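Local coordinates for NAD-dependent epimerase/dehydratase (Methylobacillus flagellatus KT, PDB 3GPI), which is of unknown function but probably acts as an NAD-dependent enzyme of the epimerase/dehydratase family with a Rossmann-type fold, at residues Leu224-Asp229 with Pro264-Gly269. Numbering follows the deposited sequence.
Sequences LRWLAD and PDYVSG
Tyr-266 turns the edge of its ring against one face of the Trp-226 indole in a T-shaped stack, the planes at 80° and the centroid of the five-membered pyrrole ring 4.9 Å from that of the phenol. The tyrosine atom that does the touching is CE1, 3.6 Å from Trp-226 CG and just as near CD2, above the CG-CD2 bond of the indole. A chi1 of 71° places CG between the backbone N and the carbonyl carbon, and the end of the ring comes nearer the tryptophan than the direction of its CB would suggest.

Apolar packing extends the contact to the six-membered ring, where Trp-226 CZ2 lies 3.9 Å from Val-267 CG1 and CH2 approaches the valine backbone. Val-267 CG2 also rests over a face of the Tyr-266 ring. Replacing Trp-226 by alanine is likely to leave the Tyr-266 edge without its aromatic face and to open a gap beside Val-267.

Asp-265, at the N-cap, accepts weak bonds from Val-267 N and Ser-268 N through OD1, capping the helix that presents both partners. At the protein surface, this joins helix 220-230 to the start of the C-terminal helix 266-277, whose Tyr-270 also touches Trp-226 and reaches Leu-227, itself packed on helix 164-168.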
loop_
_atom_site.group_PDB
_atom_site.type_symbol
_atom_site.label_atom_id
_atom_site.label_comp_id
_atom_site.label_asym_id
_atom_site.label_seq_id
_atom_site.Cartn_x
_atom_site.Cartn_y
_atom_site.Cartn_z
ATOM N N LEU A 224 -0.803 20.455 -5.070
ATOM C CA LEU A 224 0.450 21.222 -5.082
ATOM C C LEU A 224 0.218 22.649 -4.609
ATOM O O LEU A 224 1.006 23.127 -3.817
ATOM C CB LEU A 224 1.089 21.169 -6.460
ATOM C CG LEU A 224 1.669 19.835 -6.864
ATOM C CD1 LEU A 224 1.895 19.835 -8.387
ATOM C CD2 LEU A 224 2.962 19.529 -6.076
ATOM N N ARG A 225 -0.877 23.285 -5.038
ATOM C CA ARG A 225 -1.144 24.646 -4.568
ATOM C C ARG A 225 -1.464 24.674 -3.088
ATOM O O ARG A 225 -1.040 25.590 -2.409
ATOM C CB ARG A 225 -2.275 25.269 -5.369
ATOM C CG ARG A 225 -1.857 25.679 -6.767
ATOM C CD ARG A 225 -3.034 26.248 -7.475
ATOM N NE ARG A 225 -2.642 26.819 -8.748
ATOM C CZ ARG A 225 -3.300 27.828 -9.308
ATOM N NH1 ARG A 225 -4.331 28.397 -8.675
ATOM N NH2 ARG A 225 -2.893 28.272 -10.490
ATOM N N TRP A 226 -2.213 23.678 -2.588
ATOM C CA TRP A 226 -2.566 23.645 -1.156
ATOM C C TRP A 226 -1.260 23.497 -0.354
ATOM O O TRP A 226 -1.034 24.181 0.679
ATOM C CB TRP A 226 -3.520 22.434 -0.937
ATOM C CG TRP A 226 -4.091 22.358 0.486
ATOM C CD1 TRP A 226 -5.290 22.870 0.904
ATOM C CD2 TRP A 226 -3.506 21.726 1.619
ATOM N NE1 TRP A 226 -5.478 22.601 2.229
ATOM C CE2 TRP A 226 -4.402 21.896 2.697
ATOM C CE3 TRP A 226 -2.327 21.007 1.830
ATOM C CZ2 TRP A 226 -4.143 21.387 3.981
ATOM C CZ3 TRP A 226 -2.066 20.487 3.104
ATOM C CH2 TRP A 226 -2.974 20.703 4.172
ATOM N N LEU A 227 -0.387 22.596 -0.804
ATOM C CA LEU A 227 0.885 22.386 -0.144
ATOM C C LEU A 227 1.819 23.610 -0.234
ATOM O O LEU A 227 2.560 23.919 0.711
ATOM C CB LEU A 227 1.565 21.163 -0.721
ATOM C CG LEU A 227 0.941 19.821 -0.293
ATOM C CD1 LEU A 227 1.526 18.686 -1.070
ATOM C CD2 LEU A 227 1.068 19.597 1.238
ATOM N N ALA A 228 1.751 24.293 -1.370
ATOM C CA ALA A 228 2.557 25.495 -1.577
ATOM C C ALA A 228 2.043 26.588 -0.633
ATOM O O ALA A 228 2.860 27.247 0.028
ATOM C CB ALA A 228 2.464 25.938 -3.026
ATOM N N ASP A 229 0.718 26.724 -0.513
ATOM C CA ASP A 229 0.115 27.726 0.368
ATOM C C ASP A 229 0.555 27.544 1.813
ATOM O O ASP A 229 0.914 28.505 2.515
ATOM C CB ASP A 229 -1.405 27.702 0.273
ATOM C CG ASP A 229 -1.923 28.280 -1.020
ATOM O OD1 ASP A 229 -1.129 28.817 -1.832
ATOM O OD2 ASP A 229 -3.163 28.182 -1.262
ATOM N N PRO A 264 -8.389 10.973 6.964
ATOM C CA PRO A 264 -9.458 10.761 5.967
ATOM C C PRO A 264 -9.141 11.402 4.617
ATOM O O PRO A 264 -9.663 10.965 3.612
ATOM C CB PRO A 264 -10.709 11.352 6.635
ATOM C CG PRO A 264 -10.388 11.483 8.079
ATOM C CD PRO A 264 -8.896 11.578 8.217
ATOM N N ASP A 265 -8.309 12.444 4.600
ATOM C CA ASP A 265 -8.027 13.157 3.360
ATOM C C ASP A 265 -6.667 13.837 3.492
ATOM O O ASP A 265 -6.044 13.828 4.572
ATOM C CB ASP A 265 -9.144 14.160 3.073
ATOM C CG ASP A 265 -9.411 15.039 4.255
ATOM O OD1 ASP A 265 -8.478 15.720 4.680
ATOM O OD2 ASP A 265 -10.522 14.962 4.824
ATOM N N TYR A 266 -6.208 14.450 2.403
ATOM C CA TYR A 266 -4.885 15.049 2.325
ATOM C C TYR A 266 -4.700 16.204 3.326
ATOM O O TYR A 266 -3.581 16.467 3.752
ATOM C CB TYR A 266 -4.644 15.536 0.875
ATOM C CG TYR A 266 -5.486 16.760 0.531
ATOM C CD1 TYR A 266 -4.922 18.029 0.590
ATOM C CD2 TYR A 266 -6.823 16.633 0.124
ATOM C CE1 TYR A 266 -5.656 19.164 0.271
ATOM C CE2 TYR A 266 -7.591 17.771 -0.184
ATOM C CZ TYR A 266 -6.979 19.021 -0.136
ATOM O OH TYR A 266 -7.716 20.142 -0.463
ATOM N N VAL A 267 -5.788 16.875 3.664
ATOM C CA VAL A 267 -5.718 18.003 4.632
ATOM C C VAL A 267 -5.205 17.506 5.987
ATOM O O VAL A 267 -4.278 18.096 6.567
ATOM C CB VAL A 267 -7.074 18.689 4.784
ATOM C CG1 VAL A 267 -7.079 19.741 5.898
ATOM C CG2 VAL A 267 -7.461 19.378 3.452
ATOM N N SER A 268 -5.757 16.381 6.450
ATOM C CA SER A 268 -5.335 15.744 7.695
ATOM C C SER A 268 -3.918 15.173 7.616
ATOM O O SER A 268 -3.055 15.407 8.479
ATOM C CB SER A 268 -6.326 14.624 8.034
ATOM O OG SER A 268 -7.594 15.202 8.255
ATOM N N GLY A 269 -3.665 14.369 6.581
ATOM C CA GLY A 269 -2.405 13.701 6.447
ATOM C C GLY A 269 -1.246 14.650 6.201
ATOM O O GLY A 269 -0.215 14.574 6.888
#